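Local atomic coordinates of protein CT_858 (Chlamydia trachomatis, PDB entry 3DOR), a protein that probably acts as a secreted serine endopeptidase of the S41 kind, cutting peptide bonds in protein substrates, and forms a dimer in its mature form. Residues Gly75-Phe79 against Ala155-His159; Leu128-Tyr132 against Ala146-Leu150; Ser345-Ala351 against Met402-Thr406; Thr357-Leu363 against Phe442-Pro447; Leu370-Val375 against Val422-Trp426. All blocks are in the same frame, centred on the assembly; numbering follows the deposited sequence.

Contact 1: residues Gly75-Phe79 against Ala155-His159; sequences GVTFF and ASLGH
Ser156 O receives two donors from the strand that faces it. The stronger is Phe78 N, 2.8 Å from Ser156 O, with an N-H...O angle of 149°. The second is a carbon donor: Thr77 CA lies 3.0 Å from Ser156 O in a CA-H...O contact. A water extends the polar link along the strand. It donates to Val76 O and to Leu157 O, at 2.6 Å from each oxygen, so it joins two acceptors that could not bond to each other.

Strand 75-78 belongs to an antiparallel sheet and pairs there with strand 507-518, through Thr77 and Lys508 among others. Residues 155-159 form a 3-10 turn and the loop after it, which leads from strand 152-154 towards strand 165-171 in the PDZ domain. The contact therefore joins a turn of the PDZ domain to a strand of a separate sheet.

The Phe78 ring packs against the backbone of this turn. Its CG is anti to the carbonyl carbon, chi1 -50°, which directs CD1 and CE1 to the loop. Gly158 N and Gly158 CA both lie 3.7 Å from Phe78 CE1, so the ring packs on bare backbone. Leu157 C lies at the ring edge. Gly158 N also closes the turn by bonding to Ala155 O. At the more exposed side Leu157 CD2 touches Thr77 CG2 at 4.0 Å. Ala63 and Gln59 of helix 55-67 also pack on the Phe78 side chain.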
# COMPACT_ATOMS: atom_id res chain seq x y z
N GLY B 75 -4.31 16.63 2.07
CA GLY B 75 -5.16 16.81 0.91
C GLY B 75 -5.86 15.55 0.43
O GLY B 75 -5.44 14.43 0.75
N VAL B 76 -6.92 15.71 -0.34
CA VAL B 76 -7.68 14.58 -0.86
C VAL B 76 -7.62 14.53 -2.38
O VAL B 76 -7.76 15.56 -3.04
CB VAL B 76 -9.17 14.67 -0.48
CG1 VAL B 76 -9.88 13.37 -0.83
CG2 VAL B 76 -9.32 14.99 1.00
N THR B 77 -7.41 13.34 -2.93
CA THR B 77 -7.40 13.17 -4.38
C THR B 77 -8.59 12.26 -4.67
O THR B 77 -8.98 11.46 -3.82
CB THR B 77 -6.11 12.49 -4.89
OG1 THR B 77 -6.03 11.16 -4.38
CG2 THR B 77 -4.88 13.27 -4.44
N PHE B 78 -9.17 12.38 -5.86
CA PHE B 78 -10.34 11.57 -6.19
C PHE B 78 -10.20 10.77 -7.47
O PHE B 78 -9.39 11.11 -8.33
CB PHE B 78 -11.58 12.48 -6.29
CG PHE B 78 -11.75 13.40 -5.12
CD1 PHE B 78 -11.10 14.62 -5.08
CD2 PHE B 78 -12.57 13.03 -4.05
CE1 PHE B 78 -11.24 15.48 -3.98
CE2 PHE B 78 -12.72 13.88 -2.94
CZ PHE B 78 -12.05 15.10 -2.91
N PHE B 79 -10.99 9.70 -7.58
CA PHE B 79 -10.98 8.88 -8.79
C PHE B 79 -11.82 9.65 -9.81
O PHE B 79 -12.99 9.34 -10.01
CB PHE B 79 -11.62 7.50 -8.55
CG PHE B 79 -10.79 6.58 -7.69
CD1 PHE B 79 -11.19 6.26 -6.39
CD2 PHE B 79 -9.63 5.99 -8.20
CE1 PHE B 79 -10.44 5.38 -5.61
CE2 PHE B 79 -8.87 5.12 -7.43
CZ PHE B 79 -9.27 4.81 -6.13
N ALA B 155 -10.34 17.85 -11.38
CA ALA B 155 -11.37 17.30 -10.52
C ALA B 155 -10.71 16.28 -9.59
O ALA B 155 -11.23 15.97 -8.53
CB ALA B 155 -12.47 16.61 -11.35
N SER B 156 -9.55 15.76 -10.01
CA SER B 156 -8.82 14.78 -9.20
C SER B 156 -8.37 15.41 -7.89
O SER B 156 -8.07 14.71 -6.92
CB SER B 156 -7.60 14.23 -9.96
OG SER B 156 -6.61 15.23 -10.18
N LEU B 157 -8.32 16.74 -7.85
CA LEU B 157 -7.90 17.43 -6.65
C LEU B 157 -9.08 18.16 -6.00
O LEU B 157 -8.91 18.91 -5.03
CB LEU B 157 -6.77 18.40 -6.97
CG LEU B 157 -5.48 17.75 -7.50
CD1 LEU B 157 -4.41 18.82 -7.77
CD2 LEU B 157 -4.97 16.76 -6.46
N GLY B 158 -10.28 17.95 -6.53
CA GLY B 158 -11.45 18.60 -5.98
C GLY B 158 -11.72 19.99 -6.52
O GLY B 158 -12.51 20.75 -5.93
N HIS B 159 -11.08 20.34 -7.63
CA HIS B 159 -11.29 21.65 -8.24
C HIS B 159 -12.54 21.63 -9.10
O HIS B 159 -12.94 20.59 -9.60
CB HIS B 159 -10.15 22.04 -9.20
CG HIS B 159 -8.79 22.04 -8.60
ND1 HIS B 159 -8.57 22.20 -7.24
CD2 HIS B 159 -7.56 21.96 -9.17
CE1 HIS B 159 -7.27 22.21 -7.01
NE2 HIS B 159 -6.64 22.07 -8.17
O HOH W 1 -7.44 18.12 -3.01

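Contact 2: residues Leu128-Tyr132 against Ala146-Leu150; sequences LATLY and ALRTL. With SO4 (sulfate ion), chain M.
Ala146 CB meets the edge of the Tyr132 ring, 3.8 Å from Tyr132 CD1 and close to the ring plane. Leu128 and Leu131 approach the same helix with their methyl ends. Leu128 CD2 rests on the backbone of Leu147, 3.9 Å from Leu147 CA, and also touches Ala146 CB and Leu150 CG. Leu131 CD1 comes 3.7 Å from Thr149 OG1 and lies beside Leu150 CA. The Leu131 and Thr149 side chains run past each other in opposite directions.

The next shell holds these groups in place. Thr149 OG1 donates to Ala146 O at 2.7 Å, three residues back in the chain. Its chi1 of 68° puts OG1 between the backbone N and the carbonyl carbon, where it can turn back to that oxygen. The Tyr132 ring has Ala129 CA over the centre of one face, and its hydroxyl is hydrogen-bonded to Glu143. Phe98 of strand 98-103 packs on both Leu128 and Leu147.

The contact joins the end of helix 124-130 to helix 140-150 within the PDZ domain. On the outer side of the latter helix, Arg148 lies beside a sulfate ion, probably from the crystallisation liquor, that also takes a bond from Ile255 N.

No hydrogen bond crosses between the two segments. Their cohesion rests on apolar packing, while the Thr149 hydroxyl is satisfied within its own segment.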
# COMPACT_ATOMS: atom_id res chain seq x y z
N LEU B 128 -7.22 34.62 -8.36
CA LEU B 128 -6.40 33.80 -7.48
C LEU B 128 -7.07 33.56 -6.14
O LEU B 128 -7.05 32.45 -5.63
CB LEU B 128 -5.03 34.45 -7.27
CG LEU B 128 -4.03 34.19 -8.39
CD1 LEU B 128 -2.75 35.00 -8.16
CD2 LEU B 128 -3.71 32.70 -8.45
N ALA B 129 -7.67 34.61 -5.57
CA ALA B 129 -8.35 34.49 -4.29
C ALA B 129 -9.44 33.43 -4.32
O ALA B 129 -9.70 32.77 -3.32
CB ALA B 129 -8.95 35.84 -3.89
N THR B 130 -10.09 33.27 -5.47
CA THR B 130 -11.13 32.26 -5.57
C THR B 130 -10.47 30.88 -5.43
O THR B 130 -11.14 29.90 -5.12
CB THR B 130 -11.86 32.30 -6.93
OG1 THR B 130 -10.97 31.86 -7.97
CG2 THR B 130 -12.34 33.70 -7.25
N LEU B 131 -9.16 30.83 -5.64
CA LEU B 131 -8.43 29.56 -5.55
C LEU B 131 -7.78 29.29 -4.20
O LEU B 131 -7.21 28.23 -3.98
CB LEU B 131 -7.37 29.51 -6.65
CG LEU B 131 -7.95 29.64 -8.07
CD1 LEU B 131 -6.82 29.74 -9.09
CD2 LEU B 131 -8.83 28.44 -8.36
N TYR B 132 -7.87 30.25 -3.28
CA TYR B 132 -7.28 30.08 -1.96
C TYR B 132 -8.05 29.06 -1.12
O TYR B 132 -9.18 28.69 -1.45
CB TYR B 132 -7.28 31.40 -1.20
CG TYR B 132 -6.43 32.51 -1.79
CD1 TYR B 132 -5.42 32.23 -2.72
CD2 TYR B 132 -6.60 33.83 -1.38
CE1 TYR B 132 -4.60 33.25 -3.21
CE2 TYR B 132 -5.78 34.85 -1.86
CZ TYR B 132 -4.78 34.55 -2.78
OH TYR B 132 -3.97 35.56 -3.23
N ALA B 146 -1.45 28.58 -5.06
CA ALA B 146 -2.66 28.93 -5.80
C ALA B 146 -2.34 29.20 -7.27
O ALA B 146 -3.11 28.83 -8.17
CB ALA B 146 -3.32 30.16 -5.18
N LEU B 147 -1.21 29.85 -7.50
CA LEU B 147 -0.80 30.17 -8.86
C LEU B 147 -0.63 28.88 -9.68
O LEU B 147 -0.98 28.85 -10.86
CB LEU B 147 0.53 30.92 -8.85
CG LEU B 147 0.65 32.20 -9.67
CD1 LEU B 147 2.12 32.43 -9.98
CD2 LEU B 147 -0.15 32.10 -10.97
N ARG B 148 -0.10 27.83 -9.05
CA ARG B 148 0.09 26.55 -9.73
C ARG B 148 -1.20 26.08 -10.37
O ARG B 148 -1.18 25.46 -11.44
CB ARG B 148 0.54 25.45 -8.75
CG ARG B 148 1.96 25.53 -8.23
CD ARG B 148 2.32 24.19 -7.57
NE ARG B 148 2.17 23.10 -8.52
CZ ARG B 148 2.36 21.81 -8.24
NH1 ARG B 148 2.69 21.43 -7.02
NH2 ARG B 148 2.21 20.90 -9.20
N THR B 149 -2.31 26.36 -9.71
CA THR B 149 -3.61 25.93 -10.21
C THR B 149 -4.33 26.93 -11.12
O THR B 149 -5.36 26.61 -11.72
CB THR B 149 -4.54 25.56 -9.04
OG1 THR B 149 -4.88 26.74 -8.30
CG2 THR B 149 -3.84 24.58 -8.09
N LEU B 150 -3.79 28.14 -11.24
CA LEU B 150 -4.41 29.17 -12.08
C LEU B 150 -4.72 28.60 -13.47
O LEU B 150 -5.83 28.72 -13.96
CB LEU B 150 -3.48 30.39 -12.21
CG LEU B 150 -4.13 31.75 -12.53
CD1 LEU B 150 -3.06 32.69 -13.06
CD2 LEU B 150 -5.22 31.60 -13.55
S SO4 M . 4.26 22.54 -11.30
O1 SO4 M . 4.57 23.02 -12.69
O2 SO4 M . 3.84 21.11 -11.38
O3 SO4 M . 5.46 22.63 -10.41
O4 SO4 M . 3.17 23.42 -10.76

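Contact 3: residues Ser345-Ala351 against Met402-Thr406; sequences SVLYLYA and MEGYT
This is a buried contact between the first turns of helix 346-354 and a tight beta hairpin, inside the S41 peptidase domain. Its polar end is at Ser345, the N-cap residue of the helix. Ser345 OG donates to Glu403 OE1 at 2.7 Å, from above the carboxylate plane, 46° out of it. Glu403 reaches this point with a chain extended beyond CG, which crosses Leu347 at about a right angle. Trp303 NE1 also bonds to Glu403 OE1, so two donors hold that oxygen.

The hairpin turns through a type I' beta turn, Met402 to Tyr405, with strands 401-402 and 405-406 on its two arms. Ala351 CB sits directly on the backbone of the turn, 3.2 Å from Gly404 C. The positive phi of Gly404, 105°, belongs to this turn type. Tyr348 CA makes a CA-H...O contact with Glu403 O at 3.4 Å.

A chi1 of -163° swings the Tyr405 ring away from its own backbone N and lays its edge along the helix backbone. Tyr350 O and Ala351 N lie at that edge; Tyr350 O is 3.4 Å from Tyr405 CD1. On the other arm of the hairpin, Met402 CE touches Leu347 CD1 at 4.1 Å.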
# COMPACT_ATOMS: atom_id res chain seq x y z
N SER B 345 12.28 11.73 0.73
CA SER B 345 12.77 10.77 1.72
C SER B 345 13.74 11.37 2.72
O SER B 345 14.78 11.93 2.35
CB SER B 345 13.43 9.58 1.00
OG SER B 345 13.99 8.66 1.94
N VAL B 346 13.40 11.24 4.00
CA VAL B 346 14.22 11.76 5.09
C VAL B 346 15.62 11.12 5.13
O VAL B 346 16.63 11.81 5.35
CB VAL B 346 13.53 11.52 6.46
CG1 VAL B 346 14.36 12.13 7.57
CG2 VAL B 346 12.13 12.13 6.46
N LEU B 347 15.69 9.81 4.94
CA LEU B 347 16.98 9.12 4.98
C LEU B 347 17.90 9.59 3.85
O LEU B 347 19.11 9.73 4.04
CB LEU B 347 16.79 7.60 4.93
CG LEU B 347 16.11 6.96 6.16
CD1 LEU B 347 15.73 5.52 5.82
CD2 LEU B 347 17.05 7.00 7.37
N TYR B 348 17.32 9.83 2.68
CA TYR B 348 18.08 10.30 1.53
C TYR B 348 18.56 11.73 1.79
O TYR B 348 19.70 12.09 1.48
CB TYR B 348 17.22 10.27 0.28
CG TYR B 348 17.88 10.87 -0.95
CD1 TYR B 348 18.99 10.25 -1.54
CD2 TYR B 348 17.36 12.02 -1.54
CE1 TYR B 348 19.57 10.78 -2.70
CE2 TYR B 348 17.93 12.55 -2.70
CZ TYR B 348 19.03 11.92 -3.28
OH TYR B 348 19.56 12.42 -4.45
N LEU B 349 17.67 12.54 2.37
CA LEU B 349 17.99 13.92 2.73
C LEU B 349 19.19 13.86 3.68
O LEU B 349 20.14 14.64 3.54
CB LEU B 349 16.78 14.56 3.43
CG LEU B 349 16.86 15.92 4.17
CD1 LEU B 349 17.56 15.73 5.47
CD2 LEU B 349 17.57 16.98 3.35
N TYR B 350 19.15 12.93 4.63
CA TYR B 350 20.23 12.77 5.60
C TYR B 350 21.54 12.35 4.95
O TYR B 350 22.61 12.78 5.37
CB TYR B 350 19.85 11.75 6.69
CG TYR B 350 18.83 12.24 7.70
CD1 TYR B 350 18.26 13.51 7.59
CD2 TYR B 350 18.45 11.44 8.77
CE1 TYR B 350 17.32 13.97 8.52
CE2 TYR B 350 17.52 11.88 9.71
CZ TYR B 350 16.95 13.15 9.57
OH TYR B 350 16.03 13.58 10.49
N ALA B 351 21.47 11.52 3.92
CA ALA B 351 22.67 11.08 3.22
C ALA B 351 23.35 12.27 2.54
O ALA B 351 24.56 12.43 2.61
CB ALA B 351 22.31 10.02 2.19
N MET B 402 21.53 3.38 4.41
CA MET B 402 20.08 3.50 4.33
C MET B 402 19.78 4.68 3.42
O MET B 402 19.83 5.85 3.84
CB MET B 402 19.49 3.71 5.73
CG MET B 402 19.59 2.45 6.59
SD MET B 402 19.31 2.77 8.34
CE MET B 402 17.47 2.82 8.37
N GLU B 403 19.47 4.36 2.17
CA GLU B 403 19.18 5.34 1.14
C GLU B 403 20.30 6.37 1.04
O GLU B 403 20.07 7.57 0.86
CB GLU B 403 17.83 6.02 1.40
CG GLU B 403 16.67 5.04 1.24
CD GLU B 403 15.31 5.70 1.33
OE1 GLU B 403 15.03 6.62 0.52
OE2 GLU B 403 14.51 5.29 2.20
N GLY B 404 21.53 5.86 1.15
CA GLY B 404 22.70 6.71 1.05
C GLY B 404 23.37 6.98 2.38
O GLY B 404 24.58 7.18 2.43
N TYR B 405 22.60 6.99 3.46
CA TYR B 405 23.19 7.28 4.76
C TYR B 405 23.99 6.10 5.29
O TYR B 405 23.48 4.99 5.44
CB TYR B 405 22.12 7.68 5.77
CG TYR B 405 22.69 8.37 6.99
CD1 TYR B 405 22.91 9.75 6.98
CD2 TYR B 405 23.02 7.66 8.13
CE1 TYR B 405 23.44 10.40 8.10
CE2 TYR B 405 23.55 8.30 9.26
CZ TYR B 405 23.76 9.67 9.24
OH TYR B 405 24.29 10.30 10.34
N THR B 406 25.26 6.36 5.59
CA THR B 406 26.17 5.33 6.07
C THR B 406 25.72 4.65 7.36
O THR B 406 25.43 5.32 8.35
CB THR B 406 27.59 5.91 6.28
OG1 THR B 406 28.03 6.55 5.07
CG2 THR B 406 28.56 4.79 6.66

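Contact 4: residues Thr357-Leu363 against Phe442-Pro447; sequences TDRPLEL and FEKIHP. With SO4 (sulfate ion), chain Q.
Leu361 and Ile445 form an antiparallel hydrogen-bonded pair, and their side chains lie on the buried face. Leu361 N donates to Ile445 O at 2.9 Å. Ile445 N returns a bond to Leu361 O at 2.8 Å. Leu363 N adds a third bond, 3.1 Å from Glu443 O, and a water donates to both Leu363 O and Glu443 O. These bonds join strand 444-445 to strand 361-368 in the same antiparallel sheet.

Packing is tight on the face of Leu361 and Ile445. Leu363 CD2 and Ile445 CD1 are only 3.3 Å apart, closer than usual carbon contact, and the two side chains cross at about a right angle. Leu363 CD1 also touches Phe442 CB. Tyr350 of helix 346-354 packs on both Leu363 and Ile445, and Val475 of helix 468-478 packs on Leu361 and Leu363.

The other face is looser and polar. Glu362 and Lys444 make a non-hydrogen-bonded pair there. Glu362 OE2 is 3.9 Å from Lys444 NZ, a long salt bridge. The Lys444 chain bends at chi3 (65°), and Lys444 CD touches Pro360 CB at 3.7 Å.

At the loop end, Pro447 CB packs 3.4 Å from Thr357 O. Arg359 there binds a sulfate ion, probably from the crystallisation liquor, with Leu361 CD2 over one face of the guanidinium.

The backbone bonds and the apolar face thus carry the pairing, and the long salt bridge probably adds only a weak pull. Two nearly straight bonds, Arg359 NE to O2 and NH2 to O4, orient the guanidinium on the sulfate; NH2 also bonds to Asn479 O.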
# COMPACT_ATOMS: atom_id res chain seq x y z
N THR B 357 29.36 18.18 5.12
CA THR B 357 29.92 18.64 6.39
C THR B 357 31.04 17.74 6.87
O THR B 357 31.12 16.57 6.49
CB THR B 357 28.84 18.69 7.48
OG1 THR B 357 29.42 19.19 8.69
CG2 THR B 357 28.27 17.29 7.73
N ASP B 358 31.92 18.29 7.71
CA ASP B 358 33.03 17.54 8.29
C ASP B 358 32.83 17.45 9.81
O ASP B 358 33.67 16.91 10.53
CB ASP B 358 34.38 18.19 7.95
CG ASP B 358 34.51 19.61 8.50
OD1 ASP B 358 33.49 20.19 8.95
OD2 ASP B 358 35.63 20.16 8.46
N ARG B 359 31.70 17.99 10.27
CA ARG B 359 31.33 17.99 11.68
C ARG B 359 29.87 17.57 11.80
O ARG B 359 29.08 17.77 10.89
CB ARG B 359 31.53 19.38 12.30
CG ARG B 359 30.71 20.51 11.65
CD ARG B 359 31.13 21.89 12.16
NE ARG B 359 30.46 22.99 11.47
CZ ARG B 359 29.27 23.47 11.79
NH1 ARG B 359 28.59 22.95 12.81
NH2 ARG B 359 28.75 24.47 11.10
N PRO B 360 29.49 16.97 12.94
CA PRO B 360 28.09 16.55 13.09
C PRO B 360 27.13 17.73 13.06
O PRO B 360 27.47 18.84 13.46
CB PRO B 360 28.10 15.82 14.44
CG PRO B 360 29.19 16.53 15.20
CD PRO B 360 30.27 16.67 14.15
N LEU B 361 25.92 17.48 12.57
CA LEU B 361 24.89 18.51 12.48
C LEU B 361 23.67 18.12 13.31
O LEU B 361 23.07 17.07 13.08
CB LEU B 361 24.47 18.71 11.01
CG LEU B 361 25.57 19.09 10.01
CD1 LEU B 361 25.00 19.12 8.60
CD2 LEU B 361 26.16 20.43 10.39
N GLU B 362 23.31 18.96 14.27
CA GLU B 362 22.14 18.70 15.12
C GLU B 362 20.90 18.67 14.25
O GLU B 362 20.76 19.47 13.34
CB GLU B 362 21.99 19.80 16.17
CG GLU B 362 22.58 19.46 17.53
CD GLU B 362 21.84 18.33 18.20
OE1 GLU B 362 20.60 18.43 18.34
OE2 GLU B 362 22.49 17.33 18.60
N LEU B 363 19.99 17.74 14.53
CA LEU B 363 18.77 17.62 13.76
C LEU B 363 17.54 18.01 14.57
O LEU B 363 17.49 17.78 15.77
CB LEU B 363 18.57 16.18 13.27
CG LEU B 363 19.51 15.66 12.18
CD1 LEU B 363 19.51 14.14 12.14
CD2 LEU B 363 19.06 16.24 10.84
N PHE B 442 17.83 9.45 14.94
CA PHE B 442 19.04 10.21 14.61
C PHE B 442 19.06 11.59 15.26
O PHE B 442 18.36 12.52 14.82
CB PHE B 442 19.19 10.38 13.09
CG PHE B 442 19.42 9.09 12.34
CD1 PHE B 442 19.11 7.86 12.91
CD2 PHE B 442 19.88 9.12 11.03
CE1 PHE B 442 19.26 6.68 12.20
CE2 PHE B 442 20.04 7.94 10.30
CZ PHE B 442 19.73 6.71 10.88
N GLU B 443 19.86 11.74 16.31
CA GLU B 443 19.97 13.01 17.01
C GLU B 443 20.73 14.00 16.15
O GLU B 443 20.49 15.21 16.19
CB GLU B 443 20.72 12.80 18.32
CG GLU B 443 20.00 11.86 19.24
CD GLU B 443 19.76 12.48 20.60
OE1 GLU B 443 20.75 12.72 21.31
OE2 GLU B 443 18.58 12.72 20.94
N LYS B 444 21.65 13.48 15.36
CA LYS B 444 22.44 14.35 14.51
C LYS B 444 22.96 13.62 13.31
O LYS B 444 23.02 12.39 13.27
CB LYS B 444 23.61 14.94 15.31
CG LYS B 444 24.52 13.90 15.94
CD LYS B 444 25.58 14.55 16.83
CE LYS B 444 24.96 15.24 18.03
NZ LYS B 444 26.00 15.69 19.02
N ILE B 445 23.30 14.40 12.30
CA ILE B 445 23.87 13.87 11.09
C ILE B 445 25.36 13.76 11.34
O ILE B 445 25.99 14.70 11.83
CB ILE B 445 23.61 14.80 9.89
CG1 ILE B 445 22.28 14.41 9.25
CG2 ILE B 445 24.75 14.69 8.89
CD1 ILE B 445 21.49 15.57 8.77
N HIS B 446 25.91 12.59 11.03
CA HIS B 446 27.33 12.36 11.20
C HIS B 446 27.94 12.43 9.82
O HIS B 446 27.35 11.95 8.86
CB HIS B 446 27.54 11.00 11.85
CG HIS B 446 26.95 10.92 13.22
ND1 HIS B 446 27.60 11.39 14.34
CD2 HIS B 446 25.72 10.52 13.64
CE1 HIS B 446 26.79 11.29 15.39
NE2 HIS B 446 25.65 10.77 14.98
N PRO B 447 29.12 13.06 9.70
CA PRO B 447 29.78 13.18 8.40
C PRO B 447 30.05 11.87 7.69
O PRO B 447 30.47 10.89 8.31
CB PRO B 447 31.05 13.97 8.72
CG PRO B 447 31.26 13.76 10.19
CD PRO B 447 29.88 13.73 10.76
S SO4 Q . 31.78 25.36 9.06
O1 SO4 Q . 32.42 25.63 7.71
O2 SO4 Q . 31.91 23.89 9.37
O3 SO4 Q . 32.49 26.14 10.16
O4 SO4 Q . 30.34 25.83 8.97
O HOH W 2 18.10 15.87 17.58

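Contact 5: residues Leu370-Val375 against Val422-Trp426; sequences LTQDEV and VLNCW
Val375 CG2 stands over one face of the Trp426 indole, 3.6 Å from the centroid of the five-membered ring and 19° off its normal. This is a CH-pi contact, with the two side chains crossing at about a right angle. With chi1 near 180° (-178°) the indole swings away from its own backbone N and across to residues 370-375. Leu370 O meets the ring at its edge, 3.6 Å from CZ3 of Trp426. The Gln372 amide is turned 84° to the indole plane, with Gln372 OE1 3.7 Å from Trp426 CZ2.

The contact packs the start of helix 372-384 on helix 409-428 in the S41 peptidase domain. Thr371 is the N-cap and forms a capping box with Glu374: Thr371 N donates to Glu374 OE2 at 2.7 Å, and Asp373 N makes a weak bond back to Thr371 OG1.

Smaller apolar groups complete the packing. Leu370 CD1 lies 3.8 Å from Cys425 CB, and Leu370 CD2 meets Val422 CG1. Val375 CG1 touches Leu423 CD2 at 3.7 Å; these side chains also cross at about a right angle. The contact itself takes part in the dimer interface. Trp426 NE1 bonds to Gly192 O of the second subunit, and Gln372 NE2 makes a weak bond to Asn503 O of that subunit.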
# COMPACT_ATOMS: atom_id res chain seq x y z
N LEU B 370 0.61 9.03 18.15
CA LEU B 370 0.81 7.59 18.16
C LEU B 370 -0.42 6.69 18.24
O LEU B 370 -1.40 7.02 18.90
CB LEU B 370 1.77 7.22 19.30
CG LEU B 370 3.13 7.94 19.37
CD1 LEU B 370 3.83 7.61 20.68
CD2 LEU B 370 4.00 7.53 18.17
N THR B 371 -0.33 5.56 17.54
CA THR B 371 -1.36 4.51 17.53
C THR B 371 -0.55 3.22 17.67
O THR B 371 0.67 3.23 17.54
CB THR B 371 -2.19 4.46 16.20
OG1 THR B 371 -1.33 4.10 15.11
CG2 THR B 371 -2.84 5.81 15.91
N GLN B 372 -1.21 2.09 17.90
CA GLN B 372 -0.45 0.86 18.06
C GLN B 372 0.34 0.49 16.78
O GLN B 372 1.26 -0.35 16.83
CB GLN B 372 -1.35 -0.30 18.48
CG GLN B 372 -2.80 -0.22 18.09
CD GLN B 372 -3.63 0.74 18.95
OE1 GLN B 372 -3.93 0.46 20.11
NE2 GLN B 372 -4.01 1.87 18.37
N ASP B 373 0.07 1.16 15.66
CA ASP B 373 0.81 0.88 14.43
C ASP B 373 2.24 1.35 14.68
O ASP B 373 3.20 0.62 14.37
CB ASP B 373 0.19 1.67 13.30
CG ASP B 373 0.88 1.43 11.94
OD1 ASP B 373 0.34 1.89 10.91
OD2 ASP B 373 1.95 0.77 11.85
N GLU B 374 2.39 2.55 15.26
CA GLU B 374 3.72 3.06 15.55
C GLU B 374 4.42 2.25 16.62
O GLU B 374 5.65 2.14 16.63
CB GLU B 374 3.67 4.54 15.95
CG GLU B 374 3.31 5.47 14.81
CD GLU B 374 1.86 5.28 14.32
OE1 GLU B 374 1.64 5.33 13.09
OE2 GLU B 374 0.95 5.11 15.16
N VAL B 375 3.63 1.69 17.53
CA VAL B 375 4.18 0.89 18.61
C VAL B 375 4.83 -0.36 18.04
O VAL B 375 5.92 -0.73 18.45
CB VAL B 375 3.11 0.49 19.64
CG1 VAL B 375 3.72 -0.42 20.69
CG2 VAL B 375 2.53 1.74 20.31
N VAL B 422 9.53 5.74 21.75
CA VAL B 422 8.16 5.60 21.29
C VAL B 422 7.39 4.72 22.29
O VAL B 422 6.29 5.07 22.71
CB VAL B 422 8.09 4.96 19.88
CG1 VAL B 422 6.64 4.68 19.49
CG2 VAL B 422 8.71 5.91 18.87
N LEU B 423 7.98 3.60 22.67
CA LEU B 423 7.34 2.70 23.63
C LEU B 423 7.11 3.40 24.96
O LEU B 423 6.10 3.19 25.63
CB LEU B 423 8.20 1.45 23.86
CG LEU B 423 8.34 0.47 22.69
CD1 LEU B 423 9.36 -0.60 23.05
CD2 LEU B 423 6.98 -0.16 22.38
N ASN B 424 8.07 4.25 25.35
CA ASN B 424 7.97 4.98 26.61
C ASN B 424 6.82 5.99 26.54
O ASN B 424 6.05 6.13 27.49
CB ASN B 424 9.29 5.69 26.91
CG ASN B 424 9.39 6.15 28.35
OD1 ASN B 424 9.31 5.35 29.28
ND2 ASN B 424 9.56 7.46 28.54
N CYS B 425 6.69 6.69 25.41
CA CYS B 425 5.61 7.66 25.24
C CYS B 425 4.27 6.95 25.29
O CYS B 425 3.32 7.43 25.92
CB CYS B 425 5.73 8.39 23.91
SG CYS B 425 7.01 9.62 23.89
N TRP B 426 4.19 5.82 24.61
CA TRP B 426 2.95 5.06 24.58
C TRP B 426 2.52 4.63 25.98
O TRP B 426 1.37 4.83 26.36
CB TRP B 426 3.11 3.83 23.68
CG TRP B 426 1.85 3.02 23.55
CD1 TRP B 426 1.58 1.81 24.15
CD2 TRP B 426 0.70 3.33 22.76
NE1 TRP B 426 0.34 1.36 23.77
CE2 TRP B 426 -0.22 2.27 22.91
CE3 TRP B 426 0.36 4.41 21.92
CZ2 TRP B 426 -1.46 2.25 22.26
CZ3 TRP B 426 -0.87 4.39 21.28
CH2 TRP B 426 -1.77 3.31 21.45

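Along the chain, contact 2 falls between the two segments of contact 1, with centres about 15 Å apart. They touch where His159 packs on Thr149. Contacts 3, 4 and 5 follow, all within the S41 peptidase range. The centres of contacts 3 and 4 are about 12 Å apart, and their segments alternate along the chain. Tyr405 OH probably bonds to His446 N between them. Contact 5 falls between the segments of contact 4, with nearest atoms about 11 Å apart. Through contact 1 the PDZ domain rests on an antiparallel sheet that also carries the strands of contact 4, about 39 Å away between centres. Phe79 of one subunit packs on Asp373 of the other, bringing residues 75-79 against residues 370-375 across the dimer.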